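Local atomic coordinates of Fe(2+) transporter FeoB (Escherichia coli, PDB entry 3I8S), a protein that transports ferrous iron across the inner membrane, probably coupling GTP binding by its cytosolic domain, the part described here, to channel opening. Residues F45-H50 / L161-Y166; P58-L63 / L102-Q107; N91-S96 / C115-N120; A178-N183 / N235-P240; M208-I213 / H243-R248. One frame throughout, in Å; residues are numbered along the deposited sequence. Where two conformers were deposited one is given.

Contact 1 (F45-H50 / L161-Y166); sequences FSTTDH and LAIDRY
Asp49, in the turn that follows strand 39-46, and Asp164 of helix 154-164 bring the two backbones to 6.2 Å between their CA atoms. The turn is closed within itself by the backbone bond from Thr47 N to His50 O, and the carboxylate of Asp164 reaches into it. Asp164 OD2 accepts two hydrogen bonds, both tilted out of the carboxylate plane: Thr47 OG1 lies 2.5 Å from it on the syn side, and His50 ND1 lies 2.7 Å from it on the anti side, with a nearly straight N-H...O angle of 169° and the oxygen in the imidazole plane. The other oxygen, Asp164 OD1, takes Asp49 N at 3.1 Å from above the carboxylate plane. Thr47 OG1 sits between its backbone N and carbonyl carbon (chi1 64°), where it also accepts from His50 N. The carboxylates of Asp49 and Asp164 are stacked with OD2 of the former 4.0 Å from OD1 of the latter; a water donating to Asp49 OD2 and Asp164 O may ease this like-charge approach. Beneath the polar cluster, Ile163 CD1 meets the edge of the Phe45 ring, 3.6 Å from Phe45 CZ, and Ile163 also packs on Leu4 and Ile6 of strand 4-10. Through the ST motif of Thr47 and the His-carboxylate hydrogen bond, Asp164 holds the turn between strands 39-46 and 51-56 of the G domain.

Contact 2 (P58-L63 / L102-Q107); sequences PGTYSL and LYLTLQ
The switch II region of the G domain, just after the DxxG motif (G3), lies against helix 98-111, with Tyr61, Ser62 and Leu63 meeting Tyr103, Leu104 and Gln107. Pro58 and Gly59 belong to that motif, a predicted part of the GTP site. The polar link is Leu63 N to Gln107 OE1, 2.9 Å with an N-H...O angle of 156°, the donor in the carbonyl plane; a bend at chi2 (-128°) turns the Gln107 amide toward the loop. Gln107 OE1 also bonds Thr64 OG1, so one oxygen holds two successive loop residues. Tyr61 and Tyr103 have nearly parallel rings, planes 6° apart, but centroids 5.2 Å apart, so they scarcely overlap: Tyr61 OH lies 3.5 Å from Tyr103 CB. Ser62 CB comes to the edge of the Tyr103 ring. Leu104 packs by both methyls, CD1 3.9 Å from Leu63 CD2 and CD2 3.4 Å from Thr60 O. A water bridges Tyr61 O and Leu104 N at the helix kink. Outward, Tyr61 OH bonds Tyr249 OH and the Tyr103 ring stacks on the ring of the same Tyr249, which belongs to helix 240-259, while Thr60 pairs through its backbone with Gly10 and packs on helix 72-83.

Contact 3 (N91-S96 / C115-N120); sequences NVVDAS and CIVALN
Asn91 opens the parallel pairing with strand 115-120: Asn91 N donates to Ile116 O at 2.9 Å, and Asn91 O accepts from Ala118 N. Its CA stands 4.8 Å from that of Val117, whose own CA-H points to Asn91 O. Val92 is a bridge partner of Ala118 and turns its side chain to the face that also carries Asn120; Val92 CG1 lies 3.6 Å from Asn120 ND2. Val93 again bonds on both its N and its O, with Val93 N bonded to Ala118 O at an angle of 173° and Asn120 N bonded to Val93 O at 174°. On the other face Val93 CG2, anti to the carbonyl carbon, touches Val117 CG1 at 3.8 Å, while Val93 CG1, anti to the backbone N (chi1 168°), meets Leu119 CD1 at the same distance of 3.8 Å. Asp94 is still paired with Asn120, their CA atoms 5.0 Å apart, and its side chain makes an Asx turn, OD1 accepting from Ser96 N and Ser96 OG. Ala95 N gives the last bond of the pairing, to Asn120 O at 2.9 Å, and Ala95 CB rests on Leu119 CD1. Asn120 belongs to the GTP site and makes a weak bond from its ND2 to Ser14 O of the P-loop. The strands form a beta-alpha-beta unit through helix 98-111, which covers the Val93 face; Val92 pairs with Ile9 of strand 4-10, and Val117 and Leu119 with strand 145-147.

Contact 4 (A178-N183 / N235-P240); sequences AQPLLN and NEMDDP
Met237 and Pro180 cross obliquely, and the thioether end does the touching. Met237 CE lies 3.8 Å from Pro180 CB and 4.0 Å from Pro180 CG, so the methyl group rests against one side of the pyrrolidine ring. Two torsions bring it there: CG sits between the backbone N and the carbonyl carbon (chi1 63°), and after an extended chi2 the chain bends at the sulfur (chi3 75°), turning the methyl toward the start of helix 179-191. The same methyl grazes, at 4.5 Å, the CB of Ala178, the residue at the N-cap position of that helix.

Leu181 and Pro240 form the second pair, their side chains crossing at about a right angle. The leucine touches by one branch: Leu181 CD2 lies 4.0 Å from Pro240 CB, and the same methyl is 4.2 Å from Met237 SD. This makes Leu181 the link between the methionine and the proline that begins helix 240-259. At the outer margin Glu236 is bent at chi2 and brings OE1 to 3.4 Å from Pro180 CB, a van der Waals approach of a carboxylate oxygen to an aliphatic carbon.

The evidence is thus of apolar packing: 206 Å² is buried in all, and the backbones stay well apart, with Leu181 CA 7.6 Å from Pro240 CA. Leu233 of helix 226-236 touches Pro180, Leu181 and Pro240, adding to the apolar cluster. Asp239 caps the next helix through its OD1 bond to Leu242 N. The arrangement is the first turn of helix 179-191 packed on the short connection between helices 226-236 and 240-259, part of the FeoB cytosolic helical domain.

Contact 5 (M208-I213 / H243-R248); sequences MLEGDI and HIADAR
Glu210 and Ile244 form the close part of this contact, with CA atoms 6.6 Å apart where the last turn of helix 198-210 meets helix 240-259. Ile244 CD1 inserts against the backbone, 3.5 Å from Glu210 N, and touches both Leu209 CB and Glu210 CB at 3.8 Å. With CG1 anti to the carbonyl carbon (chi1 -63°) and chi2 extended, the isoleucine reaches straight toward the neighbouring helix. Its other branch, Ile244 CG2, lies over one face of the Arg248 guanidinium, 3.5 Å above the plane.

The polar side is held less squarely. Glu210, extended beyond CG, runs obliquely across Ile244 to put OE1 3.0 Å from Arg248 NH1, a salt bridge. The carboxylate and guanidinium planes stand 80° apart and the N-H...O angle is only 131°, so this is a single bent bond rather than a two-pronged pairing. Glu210 OE2 rests near Ala245 CB, at 3.7 Å. Glu210 and Ala245 are partly exposed, in contrast to buried Leu209, Ile244 and Arg248. The guanidinium has further partners that help fix it: Tyr177 OH on NE, Gln207 OE1 on NH2 and Tyr103 OH on NH1. Beyond Glu210, exposed Gly211 ends its helix in a Schellman motif. Around the contact, Leu209 packs on helices 179-191 and 226-236, Ile244 touches Leu181 of the former, and Arg248 faces helix 98-111 of the G domain through Tyr103.

How the contacts relate
Contacts 1 to 3 lie in the G domain and contacts 4 and 5, which follow later in the chain, in the helical domain. Contacts 2 and 3 fall between the two segments of contact 1. Contacts 1 and 3 reach the same sheet, their centres 17 Å apart, and touch where Ile116 packs on Ala162 and Ile163. Contacts 2 and 3 interlock along the chain, centres 11 Å apart: helix 98-111 of contact 2 is the crossover between the two strands of contact 3. Contacts 4 and 5 likewise alternate in sequence, with centres 11 Å apart, and share helix 240-259. The domains meet between contacts 2 and 5, centres 14 Å apart, where the switch II region and helix 98-111 lie against helix 240-259.

Contact 1 (F45-H50 / L161-Y166)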
# COMPACT_ATOMS: atom_id res chain seq x y z
N PHE A 45 -1.84 -2.39 21.26
CA PHE A 45 -2.67 -3.57 21.50
C PHE A 45 -1.78 -4.78 21.45
O PHE A 45 -0.59 -4.71 21.06
CB PHE A 45 -3.83 -3.72 20.50
CG PHE A 45 -3.43 -4.11 19.12
CD1 PHE A 45 -3.17 -3.13 18.17
CD2 PHE A 45 -3.40 -5.44 18.72
CE1 PHE A 45 -2.82 -3.47 16.88
CE2 PHE A 45 -3.07 -5.80 17.44
CZ PHE A 45 -2.76 -4.80 16.50
N SER A 46 -2.36 -5.89 21.87
CA SER A 46 -1.60 -7.13 21.94
C SER A 46 -2.31 -8.23 21.19
O SER A 46 -3.55 -8.21 21.01
CB SER A 46 -1.30 -7.53 23.38
OG SER A 46 -2.47 -7.80 24.13
N THR A 47 -1.50 -9.15 20.69
CA THR A 47 -1.95 -10.37 20.07
C THR A 47 -1.52 -11.53 20.99
O THR A 47 -0.93 -11.31 22.06
CB THR A 47 -1.33 -10.53 18.71
OG1 THR A 47 0.09 -10.66 18.83
CG2 THR A 47 -1.68 -9.34 17.75
N THR A 48 -1.70 -12.78 20.57
CA THR A 48 -1.20 -13.88 21.36
C THR A 48 0.31 -13.74 21.62
O THR A 48 0.76 -13.94 22.74
CB THR A 48 -1.50 -15.25 20.70
OG1 THR A 48 -2.93 -15.38 20.55
CG2 THR A 48 -0.92 -16.37 21.47
N ASP A 49 1.06 -13.36 20.59
CA ASP A 49 2.51 -13.39 20.68
C ASP A 49 3.16 -11.98 20.85
O ASP A 49 4.31 -11.89 21.31
CB ASP A 49 3.10 -14.02 19.42
CG ASP A 49 2.81 -15.48 19.30
OD1 ASP A 49 2.53 -16.14 20.29
OD2 ASP A 49 2.94 -16.00 18.17
N HIS A 50 2.47 -10.92 20.44
CA HIS A 50 3.14 -9.64 20.18
C HIS A 50 2.49 -8.50 20.92
O HIS A 50 1.25 -8.47 21.07
CB HIS A 50 3.13 -9.28 18.67
CG HIS A 50 3.99 -10.17 17.83
ND1 HIS A 50 3.49 -11.26 17.15
CD2 HIS A 50 5.31 -10.11 17.51
CE1 HIS A 50 4.48 -11.87 16.52
NE2 HIS A 50 5.59 -11.18 16.70
N LEU A 161 -4.51 -13.12 14.52
CA LEU A 161 -3.88 -14.38 14.07
C LEU A 161 -2.89 -14.09 12.93
O LEU A 161 -1.77 -14.55 12.95
CB LEU A 161 -4.94 -15.36 13.55
CG LEU A 161 -4.51 -16.74 13.01
CD1 LEU A 161 -3.55 -17.44 13.95
CD2 LEU A 161 -5.73 -17.70 12.79
N ALA A 162 -3.39 -13.38 11.91
CA ALA A 162 -2.60 -12.99 10.77
C ALA A 162 -1.34 -12.20 11.16
O ALA A 162 -0.26 -12.44 10.61
CB ALA A 162 -3.48 -12.23 9.73
N ILE A 163 -1.47 -11.29 12.10
CA ILE A 163 -0.30 -10.53 12.61
C ILE A 163 0.74 -11.50 13.20
O ILE A 163 1.95 -11.47 12.88
CB ILE A 163 -0.75 -9.45 13.64
CG1 ILE A 163 -1.55 -8.29 12.98
CG2 ILE A 163 0.49 -8.94 14.42
CD1 ILE A 163 -2.29 -7.33 13.99
N ASP A 164 0.27 -12.44 14.02
CA ASP A 164 1.19 -13.43 14.63
C ASP A 164 1.87 -14.39 13.62
O ASP A 164 2.80 -15.14 13.94
CB ASP A 164 0.50 -14.21 15.75
CG ASP A 164 0.34 -13.39 17.02
OD1 ASP A 164 -0.40 -13.83 17.89
OD2 ASP A 164 0.98 -12.33 17.15
N ARG A 165 1.35 -14.40 12.42
CA ARG A 165 1.90 -15.16 11.34
C ARG A 165 2.52 -14.32 10.21
O ARG A 165 2.81 -14.88 9.14
CB ARG A 165 0.77 -15.98 10.77
CG ARG A 165 0.30 -17.01 11.71
CD ARG A 165 -0.79 -17.84 11.05
NE ARG A 165 -1.07 -18.97 11.90
CZ ARG A 165 -2.11 -19.77 11.76
NH1 ARG A 165 -3.00 -19.57 10.79
NH2 ARG A 165 -2.26 -20.74 12.62
N TYR A 166 2.79 -13.05 10.43
CA TYR A 166 3.10 -12.22 9.26
C TYR A 166 4.47 -12.62 8.68
O TYR A 166 5.34 -13.12 9.35
CB TYR A 166 3.01 -10.74 9.55
CG TYR A 166 4.29 -10.14 9.97
CD1 TYR A 166 4.69 -10.18 11.30
CD2 TYR A 166 5.16 -9.57 9.04
CE1 TYR A 166 5.90 -9.65 11.70
CE2 TYR A 166 6.36 -9.00 9.43
CZ TYR A 166 6.73 -9.06 10.77
OH TYR A 166 7.93 -8.52 11.18
O HOH W 1 4.30 -15.07 16.14

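Contact 2 (P58-L63 / L102-Q107)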
# COMPACT_ATOMS: atom_id res chain seq x y z
N PRO A 58 -2.57 8.92 7.58
CA PRO A 58 -3.68 9.67 6.98
C PRO A 58 -4.24 8.92 5.79
O PRO A 58 -3.51 8.22 5.11
CB PRO A 58 -3.04 10.99 6.56
CG PRO A 58 -1.83 11.10 7.36
CD PRO A 58 -1.33 9.70 7.57
N GLY A 59 -5.55 9.01 5.58
CA GLY A 59 -6.19 8.33 4.46
C GLY A 59 -5.65 8.87 3.15
O GLY A 59 -5.42 10.06 3.02
N THR A 60 -5.46 7.97 2.18
CA THR A 60 -4.90 8.32 0.90
C THR A 60 -5.31 7.32 -0.21
O THR A 60 -5.51 6.15 0.08
CB THR A 60 -3.33 8.46 0.96
OG1 THR A 60 -2.88 9.09 -0.23
CG2 THR A 60 -2.61 7.10 1.15
N TYR A 61 -5.44 7.84 -1.43
CA TYR A 61 -5.74 7.03 -2.61
C TYR A 61 -4.46 6.34 -3.15
O TYR A 61 -4.53 5.28 -3.73
CB TYR A 61 -6.39 7.89 -3.71
CG TYR A 61 -6.52 7.15 -5.00
CD1 TYR A 61 -7.42 6.11 -5.16
CD2 TYR A 61 -5.71 7.49 -6.11
CE1 TYR A 61 -7.51 5.39 -6.36
CE2 TYR A 61 -5.78 6.78 -7.28
CZ TYR A 61 -6.69 5.77 -7.43
OH TYR A 61 -6.72 5.09 -8.63
N SER A 62 -3.31 6.98 -2.92
CA SER A 62 -2.04 6.51 -3.45
C SER A 62 -0.87 7.06 -2.63
O SER A 62 -1.07 7.83 -1.71
CB SER A 62 -1.88 6.92 -4.92
OG SER A 62 -1.43 8.25 -5.06
N LEU A 63 0.33 6.65 -3.02
CA LEU A 63 1.56 7.15 -2.45
C LEU A 63 2.25 8.12 -3.42
O LEU A 63 3.40 8.54 -3.19
CB LEU A 63 2.49 5.97 -2.12
CG LEU A 63 1.97 5.00 -1.06
CD1 LEU A 63 3.00 3.95 -0.69
CD2 LEU A 63 1.46 5.66 0.18
N LEU A 102 -7.74 -0.79 -4.56
CA LEU A 102 -6.58 -1.60 -4.83
C LEU A 102 -5.39 -0.79 -5.43
O LEU A 102 -4.28 -1.32 -5.54
CB LEU A 102 -6.93 -2.79 -5.74
CG LEU A 102 -7.60 -3.99 -5.01
CD1 LEU A 102 -7.97 -5.08 -6.09
CD2 LEU A 102 -6.70 -4.54 -3.91
N TYR A 103 -5.62 0.44 -5.88
CA TYR A 103 -4.48 1.21 -6.44
C TYR A 103 -3.41 1.38 -5.35
O TYR A 103 -2.22 1.11 -5.55
CB TYR A 103 -4.94 2.52 -7.01
CG TYR A 103 -3.87 3.19 -7.83
CD1 TYR A 103 -3.67 2.83 -9.15
CD2 TYR A 103 -3.01 4.14 -7.26
CE1 TYR A 103 -2.67 3.41 -9.90
CE2 TYR A 103 -2.01 4.74 -8.01
CZ TYR A 103 -1.84 4.34 -9.34
OH TYR A 103 -0.87 4.91 -10.11
N LEU A 104 -3.85 1.82 -4.18
CA LEU A 104 -2.96 1.93 -3.03
C LEU A 104 -2.30 0.59 -2.65
O LEU A 104 -1.11 0.50 -2.49
CB LEU A 104 -3.73 2.45 -1.82
CG LEU A 104 -2.92 2.65 -0.53
CD1 LEU A 104 -1.71 3.60 -0.68
CD2 LEU A 104 -3.90 3.21 0.59
N THR A 105 -3.10 -0.45 -2.52
CA THR A 105 -2.60 -1.76 -2.23
C THR A 105 -1.44 -2.18 -3.15
O THR A 105 -0.39 -2.65 -2.68
CB THR A 105 -3.73 -2.80 -2.32
OG1 THR A 105 -4.94 -2.32 -1.69
CG2 THR A 105 -3.25 -4.09 -1.66
N LEU A 106 -1.63 -2.02 -4.44
CA LEU A 106 -0.59 -2.39 -5.41
C LEU A 106 0.67 -1.60 -5.18
O LEU A 106 1.75 -2.12 -5.33
CB LEU A 106 -1.04 -2.31 -6.84
CG LEU A 106 -1.50 -3.68 -7.41
CD1 LEU A 106 -2.54 -4.33 -6.55
CD2 LEU A 106 -1.98 -3.53 -8.89
N GLN A 107 0.56 -0.31 -4.83
CA GLN A 107 1.75 0.49 -4.54
C GLN A 107 2.51 -0.08 -3.36
O GLN A 107 3.73 -0.17 -3.40
CB GLN A 107 1.40 1.96 -4.29
CG GLN A 107 0.75 2.66 -5.48
CD GLN A 107 1.43 3.98 -5.88
OE1 GLN A 107 1.15 5.05 -5.31
NE2 GLN A 107 2.34 3.91 -6.85
O HOH W 2 -6.28 3.35 -3.74

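Contact 3 (N91-S96 / C115-N120)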
# COMPACT_ATOMS: atom_id res chain seq x y z
N ASN A 91 -3.39 -2.94 5.57
CA ASN A 91 -4.03 -2.15 4.54
C ASN A 91 -5.51 -2.39 4.56
O ASN A 91 -5.95 -3.47 4.21
CB ASN A 91 -3.41 -2.49 3.18
CG ASN A 91 -4.09 -1.77 2.00
OD1 ASN A 91 -4.63 -0.64 2.10
ND2 ASN A 91 -4.02 -2.43 0.87
N VAL A 92 -6.24 -1.40 5.03
CA VAL A 92 -7.73 -1.48 5.14
C VAL A 92 -8.35 -1.18 3.80
O VAL A 92 -8.15 -0.10 3.26
CB VAL A 92 -8.25 -0.58 6.25
CG1 VAL A 92 -9.73 -0.84 6.40
CG2 VAL A 92 -7.48 -0.86 7.55
N VAL A 93 -9.05 -2.17 3.24
CA VAL A 93 -9.58 -2.10 1.89
C VAL A 93 -11.07 -2.22 1.92
O VAL A 93 -11.62 -3.15 2.47
CB VAL A 93 -8.96 -3.21 0.98
CG1 VAL A 93 -9.74 -3.35 -0.39
CG2 VAL A 93 -7.45 -2.94 0.80
N ASP A 94 -11.75 -1.22 1.38
CA ASP A 94 -13.21 -1.17 1.23
C ASP A 94 -13.71 -2.15 0.13
O ASP A 94 -13.58 -1.86 -1.04
CB ASP A 94 -13.62 0.28 0.91
CG ASP A 94 -15.12 0.48 0.66
OD1 ASP A 94 -15.92 -0.49 0.80
OD2 ASP A 94 -15.56 1.64 0.33
N ALA A 95 -14.30 -3.29 0.53
CA ALA A 95 -14.87 -4.27 -0.42
C ALA A 95 -15.90 -3.69 -1.43
O ALA A 95 -16.08 -4.22 -2.53
CB ALA A 95 -15.48 -5.48 0.33
N SER A 96 -16.57 -2.59 -1.07
CA SER A 96 -17.61 -2.03 -1.90
C SER A 96 -17.05 -1.11 -2.99
O SER A 96 -17.81 -0.66 -3.85
CB SER A 96 -18.65 -1.27 -1.06
OG SER A 96 -18.16 -0.09 -0.50
N CYS A 115 2.62 -6.89 4.16
CA CYS A 115 1.25 -6.37 4.26
C CYS A 115 0.28 -7.47 4.67
O CYS A 115 0.51 -8.66 4.39
CB CYS A 115 0.78 -5.82 2.90
SG CYS A 115 1.50 -4.26 2.37
N ILE A 116 -0.76 -7.06 5.38
CA ILE A 116 -1.95 -7.83 5.56
C ILE A 116 -3.08 -6.95 5.06
O ILE A 116 -3.20 -5.80 5.49
CB ILE A 116 -2.19 -8.14 7.05
CG1 ILE A 116 -1.08 -9.07 7.59
CG2 ILE A 116 -3.58 -8.79 7.21
CD1 ILE A 116 -1.00 -9.06 9.08
N VAL A 117 -3.90 -7.46 4.13
CA VAL A 117 -5.13 -6.71 3.75
C VAL A 117 -6.24 -7.03 4.71
O VAL A 117 -6.60 -8.23 4.92
CB VAL A 117 -5.57 -6.97 2.29
CG1 VAL A 117 -6.96 -6.47 2.01
CG2 VAL A 117 -4.53 -6.44 1.34
N ALA A 118 -6.84 -5.99 5.26
CA ALA A 118 -8.07 -6.16 6.03
C ALA A 118 -9.24 -5.67 5.17
O ALA A 118 -9.40 -4.46 4.96
CB ALA A 118 -8.02 -5.42 7.33
N LEU A 119 -10.07 -6.62 4.76
CA LEU A 119 -11.19 -6.37 3.89
C LEU A 119 -12.43 -6.03 4.70
O LEU A 119 -13.00 -6.87 5.44
CB LEU A 119 -11.40 -7.55 2.92
CG LEU A 119 -12.28 -7.36 1.69
CD1 LEU A 119 -11.71 -6.37 0.66
CD2 LEU A 119 -12.53 -8.71 0.99
N ASN A 120 -12.83 -4.77 4.51
CA ASN A 120 -13.92 -4.13 5.23
C ASN A 120 -15.17 -3.85 4.37
O ASN A 120 -15.16 -4.02 3.17
CB ASN A 120 -13.38 -2.76 5.73
CG ASN A 120 -13.66 -2.53 7.14
OD1 ASN A 120 -14.44 -3.25 7.77
ND2 ASN A 120 -13.03 -1.51 7.68

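Contact 4 (A178-N183 / N235-P240)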
# COMPACT_ATOMS: atom_id res chain seq x y z
N ALA A 178 5.98 -2.40 -19.35
CA ALA A 178 6.76 -2.51 -20.60
C ALA A 178 8.26 -2.56 -20.27
O ALA A 178 8.71 -1.84 -19.36
CB ALA A 178 6.44 -1.34 -21.56
N GLN A 179 9.00 -3.44 -20.95
CA GLN A 179 10.43 -3.67 -20.58
C GLN A 179 11.29 -2.38 -20.61
O GLN A 179 12.17 -2.21 -19.76
CB GLN A 179 11.08 -4.74 -21.44
CG GLN A 179 12.44 -5.24 -20.89
CD GLN A 179 12.32 -5.91 -19.53
OE1 GLN A 179 11.51 -6.82 -19.36
NE2 GLN A 179 13.10 -5.43 -18.54
N PRO A 180 11.05 -1.48 -21.57
CA PRO A 180 11.90 -0.27 -21.49
C PRO A 180 11.71 0.51 -20.17
O PRO A 180 12.68 1.04 -19.63
CB PRO A 180 11.47 0.54 -22.73
CG PRO A 180 10.90 -0.43 -23.64
CD PRO A 180 10.19 -1.42 -22.75
N LEU A 181 10.47 0.56 -19.65
CA LEU A 181 10.21 1.24 -18.39
C LEU A 181 11.02 0.60 -17.27
O LEU A 181 11.64 1.31 -16.47
CB LEU A 181 8.71 1.24 -18.04
CG LEU A 181 7.79 1.97 -19.05
CD1 LEU A 181 6.28 1.66 -18.84
CD2 LEU A 181 8.05 3.48 -18.99
N LEU A 182 11.00 -0.73 -17.23
CA LEU A 182 11.73 -1.48 -16.21
C LEU A 182 13.23 -1.24 -16.34
O LEU A 182 13.90 -1.04 -15.32
CB LEU A 182 11.44 -2.96 -16.31
CG LEU A 182 10.01 -3.39 -15.95
CD1 LEU A 182 9.95 -4.88 -16.20
CD2 LEU A 182 9.62 -3.03 -14.50
N ASN A 183 13.73 -1.27 -17.57
CA ASN A 183 15.17 -1.03 -17.87
C ASN A 183 15.63 0.33 -17.35
O ASN A 183 16.67 0.43 -16.66
CB ASN A 183 15.46 -1.11 -19.36
CG ASN A 183 15.43 -2.54 -19.91
OD1 ASN A 183 15.38 -3.52 -19.16
ND2 ASN A 183 15.45 -2.65 -21.22
N ASN A 235 11.22 8.49 -27.14
CA ASN A 235 11.55 7.99 -28.48
C ASN A 235 10.97 6.57 -28.73
O ASN A 235 10.50 6.24 -29.83
CB ASN A 235 13.04 7.95 -28.69
CG ASN A 235 13.40 7.38 -30.04
OD1 ASN A 235 13.07 7.97 -31.09
ND2 ASN A 235 14.01 6.21 -30.05
N GLU A 236 11.04 5.74 -27.69
CA GLU A 236 10.58 4.34 -27.73
C GLU A 236 9.06 4.15 -27.69
O GLU A 236 8.54 3.19 -28.26
CB GLU A 236 11.18 3.57 -26.53
CG GLU A 236 12.67 3.29 -26.70
CD GLU A 236 13.48 3.46 -25.41
OE1 GLU A 236 12.97 3.20 -24.31
OE2 GLU A 236 14.66 3.90 -25.50
N MET A 237 8.33 5.02 -27.03
CA MET A 237 6.88 4.83 -26.95
C MET A 237 6.12 6.15 -26.84
O MET A 237 6.70 7.17 -26.48
CB MET A 237 6.56 3.96 -25.73
CG MET A 237 6.96 4.58 -24.44
SD MET A 237 6.81 3.49 -23.01
CE MET A 237 8.21 2.44 -23.22
N ASP A 238 4.81 6.08 -27.12
CA ASP A 238 3.88 7.18 -26.89
C ASP A 238 3.60 7.28 -25.38
O ASP A 238 3.22 6.29 -24.74
CB ASP A 238 2.54 6.96 -27.64
CG ASP A 238 2.67 7.07 -29.18
OD1 ASP A 238 3.49 7.87 -29.70
OD2 ASP A 238 1.89 6.38 -29.88
N ASP A 239 3.81 8.46 -24.81
CA ASP A 239 3.45 8.75 -23.40
C ASP A 239 3.88 7.66 -22.39
O ASP A 239 3.05 6.93 -21.80
CB ASP A 239 1.95 9.02 -23.27
CG ASP A 239 1.60 9.74 -21.95
OD1 ASP A 239 2.51 9.89 -21.06
OD2 ASP A 239 0.41 10.16 -21.82
N PRO A 240 5.18 7.59 -22.14
CA PRO A 240 5.64 6.57 -21.19
C PRO A 240 4.97 6.68 -19.82
O PRO A 240 4.68 5.67 -19.21
CB PRO A 240 7.17 6.77 -21.12
CG PRO A 240 7.52 7.77 -22.13
CD PRO A 240 6.27 8.40 -22.70

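Contact 5 (M208-I213 / H243-R248)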
# COMPACT_ATOMS: atom_id res chain seq x y z
N MET A 208 9.60 8.23 -10.48
CA MET A 208 10.24 9.41 -11.07
C MET A 208 9.91 9.51 -12.57
O MET A 208 9.65 10.60 -13.10
CB MET A 208 11.76 9.35 -10.88
CG MET A 208 12.27 9.49 -9.45
SD MET A 208 14.05 9.15 -9.40
CE MET A 208 14.63 10.56 -10.30
N LEU A 209 9.93 8.39 -13.24
CA LEU A 209 9.55 8.34 -14.67
C LEU A 209 8.08 8.73 -14.89
O LEU A 209 7.74 9.32 -15.91
CB LEU A 209 9.79 6.94 -15.23
CG LEU A 209 11.25 6.46 -15.23
CD1 LEU A 209 11.37 4.95 -15.53
CD2 LEU A 209 12.06 7.28 -16.23
N GLU A 210 7.21 8.39 -13.94
CA GLU A 210 5.83 8.80 -13.98
C GLU A 210 5.64 10.31 -13.75
O GLU A 210 4.59 10.86 -14.09
CB GLU A 210 4.98 7.96 -12.99
CG GLU A 210 3.50 8.07 -13.27
CD GLU A 210 2.64 7.29 -12.30
OE1 GLU A 210 3.09 7.07 -11.14
OE2 GLU A 210 1.52 6.89 -12.73
N GLY A 211 6.67 10.99 -13.22
CA GLY A 211 6.66 12.41 -12.92
C GLY A 211 6.45 12.78 -11.46
O GLY A 211 6.13 13.91 -11.16
N ASP A 212 6.59 11.82 -10.55
CA ASP A 212 6.42 12.08 -9.12
C ASP A 212 7.61 12.91 -8.63
O ASP A 212 8.74 12.45 -8.63
CB ASP A 212 6.36 10.74 -8.38
CG ASP A 212 6.12 10.86 -6.90
OD1 ASP A 212 6.69 11.74 -6.24
OD2 ASP A 212 5.42 9.97 -6.36
N ILE A 213 7.35 14.12 -8.19
CA ILE A 213 8.43 15.05 -7.80
C ILE A 213 9.11 14.67 -6.50
O ILE A 213 10.34 14.79 -6.36
CB ILE A 213 7.96 16.51 -7.74
CG1 ILE A 213 7.18 16.91 -9.00
CG2 ILE A 213 9.15 17.46 -7.55
CD1 ILE A 213 7.96 16.74 -10.27
N HIS A 243 1.84 4.91 -19.84
CA HIS A 243 2.03 3.44 -19.86
C HIS A 243 2.23 2.85 -18.47
O HIS A 243 1.80 1.73 -18.19
CB HIS A 243 3.22 3.04 -20.74
CG HIS A 243 2.93 3.09 -22.20
ND1 HIS A 243 2.56 1.98 -22.93
CD2 HIS A 243 2.98 4.12 -23.08
CE1 HIS A 243 2.40 2.32 -24.20
NE2 HIS A 243 2.64 3.62 -24.31
N ILE A 244 2.93 3.58 -17.60
CA ILE A 244 3.13 3.18 -16.19
C ILE A 244 1.76 3.07 -15.54
O ILE A 244 1.41 2.03 -15.01
CB ILE A 244 4.03 4.16 -15.41
CG1 ILE A 244 5.44 4.20 -15.99
CG2 ILE A 244 4.14 3.77 -13.91
CD1 ILE A 244 6.33 5.35 -15.41
N ALA A 245 0.96 4.13 -15.64
CA ALA A 245 -0.37 4.15 -15.01
C ALA A 245 -1.28 3.08 -15.59
O ALA A 245 -1.97 2.38 -14.82
CB ALA A 245 -1.01 5.55 -15.14
N ASP A 246 -1.26 2.91 -16.91
CA ASP A 246 -2.15 1.99 -17.62
C ASP A 246 -1.82 0.54 -17.20
O ASP A 246 -2.72 -0.26 -16.98
CB ASP A 246 -2.06 2.18 -19.15
CG ASP A 246 -2.96 3.34 -19.67
OD1 ASP A 246 -3.89 3.77 -18.95
OD2 ASP A 246 -2.75 3.81 -20.82
N ALA A 247 -0.53 0.22 -17.07
CA ALA A 247 -0.11 -1.12 -16.59
C ALA A 247 -0.77 -1.41 -15.23
O ALA A 247 -1.30 -2.49 -14.99
CB ALA A 247 1.41 -1.24 -16.49
N ARG A 248 -0.75 -0.42 -14.34
CA ARG A 248 -1.35 -0.58 -13.00
C ARG A 248 -2.83 -0.83 -13.06
O ARG A 248 -3.33 -1.80 -12.49
CB ARG A 248 -1.04 0.62 -12.10
CG ARG A 248 0.42 0.69 -11.77
CD ARG A 248 0.83 2.04 -11.16
NE ARG A 248 2.26 2.06 -10.93
CZ ARG A 248 2.93 3.16 -10.56
NH1 ARG A 248 2.28 4.29 -10.39
NH2 ARG A 248 4.23 3.10 -10.36